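Local coordinates for protein cytosine deaminase (Klebsiella pneumoniae, PDB 4R85) that probably catalyses the hydrolytic deamination of cytosine and 5-methylcytosine, using an iron(II) site in an amidohydrolase-type barrel, at residues 254-257 and 258-262; 317-321 and 322-326. All coordinates share one frame; numbering follows the deposited sequence.

Interaction 1: 254-257 and 258-262; sequences SKLF and RLLKA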
loop_
_atom_site.group_PDB
_atom_site.type_symbol
_atom_site.label_atom_id
_atom_site.label_comp_id
_atom_site.label_asym_id
_atom_site.label_seq_id
_atom_site.Cartn_x
_atom_site.Cartn_y
_atom_site.Cartn_z
ATOM N N SER A 254 17.081 -21.120 -10.284
ATOM C CA SER A 254 17.058 -22.342 -9.495
ATOM C C SER A 254 18.466 -22.778 -9.083
ATOM O O SER A 254 18.697 -23.174 -7.926
ATOM C CB SER A 254 16.388 -23.473 -10.269
ATOM O OG SER A 254 16.301 -24.636 -9.453
ATOM N N LYS A 255 19.395 -22.724 -10.035
ATOM C CA LYS A 255 20.785 -23.079 -9.763
ATOM C C LYS A 255 21.399 -22.110 -8.758
ATOM O O LYS A 255 22.109 -22.520 -7.835
ATOM C CB LYS A 255 21.611 -23.060 -11.054
ATOM C CG LYS A 255 23.101 -23.303 -10.811
ATOM C CD LYS A 255 23.951 -22.978 -12.024
ATOM C CE LYS A 255 24.498 -21.557 -11.975
ATOM N NZ LYS A 255 25.818 -21.463 -11.270
ATOM N N LEU A 256 21.142 -20.821 -8.968
ATOM C CA LEU A 256 21.652 -19.760 -8.103
ATOM C C LEU A 256 21.225 -19.914 -6.638
ATOM O O LEU A 256 22.003 -19.620 -5.728
ATOM C CB LEU A 256 21.199 -18.398 -8.629
ATOM C CG LEU A 256 21.615 -17.147 -7.853
ATOM C CD1 LEU A 256 23.153 -16.987 -7.792
ATOM C CD2 LEU A 256 20.972 -15.920 -8.471
ATOM N N PHE A 257 19.992 -20.364 -6.412
ATOM C CA PHE A 257 19.476 -20.520 -5.042
ATOM C C PHE A 257 20.318 -21.466 -4.184
ATOM O O PHE A 257 20.345 -21.352 -2.959
ATOM C CB PHE A 257 18.013 -20.999 -5.052
ATOM C CG PHE A 257 17.016 -19.888 -4.881
ATOM C CD1 PHE A 257 15.996 -19.997 -3.952
ATOM C CD2 PHE A 257 17.112 -18.729 -5.638
ATOM C CE1 PHE A 257 15.080 -18.983 -3.778
ATOM C CE2 PHE A 257 16.191 -17.704 -5.484
ATOM C CZ PHE A 257 15.172 -17.829 -4.552
ATOM N N ARG A 258 20.991 -22.413 -4.817
ATOM C CA ARG A 258 21.838 -23.321 -4.058
ATOM C C ARG A 258 23.008 -22.565 -3.433
ATOM O O ARG A 258 23.347 -22.777 -2.271
ATOM C CB ARG A 258 22.309 -24.461 -4.958
ATOM C CG ARG A 258 21.133 -25.253 -5.529
ATOM C CD ARG A 258 21.555 -26.177 -6.657
ATOM N NE ARG A 258 22.301 -27.328 -6.164
ATOM C CZ ARG A 258 21.733 -28.430 -5.681
ATOM N NH1 ARG A 258 22.486 -29.436 -5.251
ATOM N NH2 ARG A 258 20.415 -28.523 -5.612
ATOM N N LEU A 259 23.616 -21.673 -4.211
ATOM C CA LEU A 259 24.680 -20.809 -3.709
ATOM C C LEU A 259 24.120 -19.846 -2.666
ATOM O O LEU A 259 24.748 -19.602 -1.635
ATOM C CB LEU A 259 25.282 -19.988 -4.859
ATOM C CG LEU A 259 26.227 -18.853 -4.447
ATOM C CD1 LEU A 259 27.370 -19.376 -3.570
ATOM C CD2 LEU A 259 26.777 -18.139 -5.688
ATOM N N LEU A 260 22.941 -19.287 -2.937
ATOM C CA LEU A 260 22.382 -18.282 -2.038
ATOM C C LEU A 260 22.178 -18.883 -0.654
ATOM O O LEU A 260 22.534 -18.267 0.351
ATOM C CB LEU A 260 21.073 -17.705 -2.580
ATOM C CG LEU A 260 21.152 -16.906 -3.884
ATOM C CD1 LEU A 260 19.809 -16.237 -4.185
ATOM C CD2 LEU A 260 22.266 -15.843 -3.820
ATOM N N LYS A 261 21.631 -20.100 -0.616
ATOM C CA LYS A 261 21.453 -20.828 0.636
ATOM C C LYS A 261 22.784 -21.129 1.327
ATOM O O LYS A 261 22.930 -20.902 2.529
ATOM C CB LYS A 261 20.704 -22.141 0.392
ATOM C CG LYS A 261 20.414 -22.917 1.669
ATOM C CD LYS A 261 19.611 -22.058 2.635
ATOM C CE LYS A 261 19.142 -22.846 3.848
ATOM N NZ LYS A 261 18.580 -21.931 4.879
ATOM N N ALA A 262 23.743 -21.650 0.567
ATOM C CA ALA A 262 25.037 -22.033 1.125
ATOM C C ALA A 262 25.807 -20.814 1.645
ATOM O O ALA A 262 26.557 -20.917 2.617
ATOM C CB ALA A 262 25.861 -22.776 0.088
#
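Leu260 N reaches back to Leu256 O (3.0 Å) and Lys261 N to Phe257 O (3.0 Å), two successive i to i+4 bonds that run 254-257 into 258-262 as one unbroken alpha-helix, part of helix 250-263 in the beta-alpha-beta unit between strands 237-240 and 266-269 of the amidohydrolase barrel. The bond at Arg258 is of another kind: its N donates to Lys255 O, three residues back, at 3.2 Å. Leu256 and Leu260 are the buried residues of this amphipathic helix, with Phe257 beside them at the edge of the inward side. The two leucines sit one turn apart, their side chains crossing at an angle with Leu256 CG 4.0 Å from Leu260 CG. The Leu260 chain leans back along the helix because its CG lies opposite the carbonyl carbon (chi1 -65°), which brings CD1 to Phe257 as well. Phe257 itself has an unusual first torsion, chi1 -98°, away from any staggered value, and its ring meets that methyl obliquely, Phe257 CD2 lying 3.9 Å from Leu260 CD1. Beyond the segment, Leu296 of helix 293-298 packs on both Phe257 and Leu260, while Leu259 turns to Ala225 and Glu226 of helix 220-231, so the helix packs against both neighbours. Lys261 points its amine to the carbonyl of Gly300, in the loop after helix 293-298. On the solvent side, Arg258 lays the start of its chain over the preceding turn, with Arg258 CB 3.5 Å from Lys255 O.

Interaction 2: 317-321 and 322-326; sequences LGNGN and ILRIL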
loop_
_atom_site.group_PDB
_atom_site.type_symbol
_atom_site.label_atom_id
_atom_site.label_comp_id
_atom_site.label_asym_id
_atom_site.label_seq_id
_atom_site.Cartn_x
_atom_site.Cartn_y
_atom_site.Cartn_z
ATOM N N LEU A 317 7.106 10.044 -1.897
ATOM C CA LEU A 317 6.273 9.807 -0.718
ATOM C C LEU A 317 7.100 9.326 0.479
ATOM O O LEU A 317 8.308 9.587 0.546
ATOM C CB LEU A 317 5.131 8.843 -1.054
ATOM C CG LEU A 317 4.132 9.404 -2.078
ATOM C CD1 LEU A 317 3.102 8.341 -2.460
ATOM C CD2 LEU A 317 3.431 10.641 -1.534
ATOM N N GLY A 318 6.450 8.661 1.434
ATOM C CA GLY A 318 7.133 8.163 2.625
ATOM C C GLY A 318 6.715 8.883 3.900
ATOM O O GLY A 318 6.578 10.103 3.912
ATOM N N ASN A 319 6.492 8.136 4.977
ATOM C CA ASN A 319 6.072 8.759 6.233
ATOM C C ASN A 319 6.682 8.112 7.479
ATOM O O ASN A 319 6.369 8.505 8.610
ATOM C CB ASN A 319 4.539 8.790 6.350
ATOM C CG ASN A 319 3.918 7.394 6.358
ATOM O OD1 ASN A 319 4.608 6.394 6.524
ATOM N ND2 ASN A 319 2.605 7.328 6.162
ATOM N N GLY A 320 7.540 7.122 7.264
ATOM C CA GLY A 320 8.203 6.437 8.363
ATOM C C GLY A 320 7.545 5.130 8.790
ATOM O O GLY A 320 8.097 4.403 9.623
ATOM N N ASN A 321 6.377 4.824 8.227
ATOM C CA ASN A 321 5.574 3.675 8.690
ATOM C C ASN A 321 5.890 2.370 7.953
ATOM O O ASN A 321 5.441 2.163 6.826
ATOM C CB ASN A 321 4.079 3.991 8.576
ATOM C CG ASN A 321 3.192 2.880 9.134
ATOM O OD1 ASN A 321 3.651 2.006 9.871
ATOM N ND2 ASN A 321 1.910 2.924 8.794
ATOM N N ILE A 322 6.659 1.494 8.597
ATOM C CA ILE A 322 7.073 0.234 7.971
ATOM C C ILE A 322 5.897 -0.727 7.712
ATOM O O ILE A 322 5.982 -1.615 6.850
ATOM C CB ILE A 322 8.183 -0.476 8.799
ATOM C CG1 ILE A 322 8.925 -1.516 7.945
ATOM C CG2 ILE A 322 7.597 -1.122 10.045
ATOM C CD1 ILE A 322 10.227 -1.016 7.356
ATOM N N LEU A 323 4.793 -0.550 8.432
ATOM C CA LEU A 323 3.621 -1.405 8.200
ATOM C C LEU A 323 3.011 -1.153 6.820
ATOM O O LEU A 323 2.385 -2.040 6.234
ATOM C CB LEU A 323 2.567 -1.211 9.288
ATOM C CG LEU A 323 2.941 -1.790 10.657
ATOM C CD1 LEU A 323 1.779 -1.671 11.634
ATOM C CD2 LEU A 323 3.397 -3.241 10.517
ATOM N N ARG A 324 3.191 0.058 6.301
ATOM C CA ARG A 324 2.696 0.367 4.972
ATOM C C ARG A 324 3.524 -0.416 3.951
ATOM O O ARG A 324 2.988 -0.942 2.977
ATOM C CB ARG A 324 2.777 1.880 4.695
ATOM C CG ARG A 324 2.001 2.334 3.461
ATOM C CD ARG A 324 2.153 3.851 3.204
ATOM N NE ARG A 324 3.560 4.207 3.043
ATOM C CZ ARG A 324 4.175 4.350 1.875
ATOM N NH1 ARG A 324 3.503 4.202 0.737
ATOM N NH2 ARG A 324 5.468 4.646 1.842
ATOM N N ILE A 325 4.835 -0.483 4.190
ATOM C CA ILE A 325 5.762 -1.228 3.333
ATOM C C ILE A 325 5.476 -2.723 3.366
ATOM O O ILE A 325 5.475 -3.405 2.328
ATOM C CB ILE A 325 7.219 -1.027 3.797
ATOM C CG1 ILE A 325 7.587 0.454 3.814
ATOM C CG2 ILE A 325 8.193 -1.837 2.947
ATOM C CD1 ILE A 325 7.007 1.290 2.708
ATOM N N LEU A 326 5.250 -3.235 4.572
ATOM C CA LEU A 326 4.888 -4.628 4.743
ATOM C C LEU A 326 3.653 -4.949 3.921
ATOM O O LEU A 326 3.635 -5.928 3.196
ATOM C CB LEU A 326 4.649 -4.947 6.225
ATOM C CG LEU A 326 4.178 -6.370 6.550
ATOM C CD1 LEU A 326 5.197 -7.388 6.060
ATOM C CD2 LEU A 326 3.937 -6.524 8.058
HETATM O O HOH W 1 7.634 2.030 11.114
#
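Asn321 caps the helix that starts after it from an odd angle: its OD1 takes the N-H of Leu323 at 3.1 Å, with the donor 64° out of the amide plane instead of on a lone pair. The side chain is carried over the first turn by chi1 -176°, which sets CG beside the carbonyl carbon, and Asn321 OD1 also rests 3.4 Å from Leu323 CB. The backbone of the same residue does a second job, Asn321 O accepting from Arg324 N at 3.1 Å. A water completes the start of the helix: it accepts from Ile322 N and donates to Gly320 O, 2.8 Å from each, bridging the two sides of the junction. Two residues before the cap, Asn319 closes an Asx turn, its OD1 receiving Asn321 N at 2.9 Å, which probably helps to position the capping residue. Gly318 and Gly320 both have positive phi, where a side chain would collide with the preceding carbonyl oxygen. Arg324 then folds back from the helix over this loop. Its chain runs extended until a bend at chi3 (58°) brings Arg324 NH2 4.0 Å from Gly318 CA; NE is buried here without a partner in the model. The guanidinium is held from beyond the loop, by Tyr315 OH at NH2 and by a salt bridge from NH1 to Asp327 of the second subunit, whose Arg385 also donates to Gly318 O. Ile322 packs on Phe52 and Glu54 of strand 47-57. The arrangement is an Asn N-cap preceded by an Asx turn, placed at the subunit interface of an amidohydrolase barrel, where the loop after strand 303-305 enters helix 322-332.

Both contacts are local and follow in series along the chain, with centres 31 Å apart and nearest atoms about 18 Å apart; they share no helix or strand. Interaction 1 lies on the outside of the fold, its centre about 23 Å from that of the chain, within a regular helix; apolar side chains bind it to neighbouring helices and charged ones line its outer side. Interaction 2 is buried, its centre about 11 Å from the chain centre, where a loop turns into a helix, and polar groups do most of the work: amides, a water and an arginine. Only interaction 2 meets the second subunit.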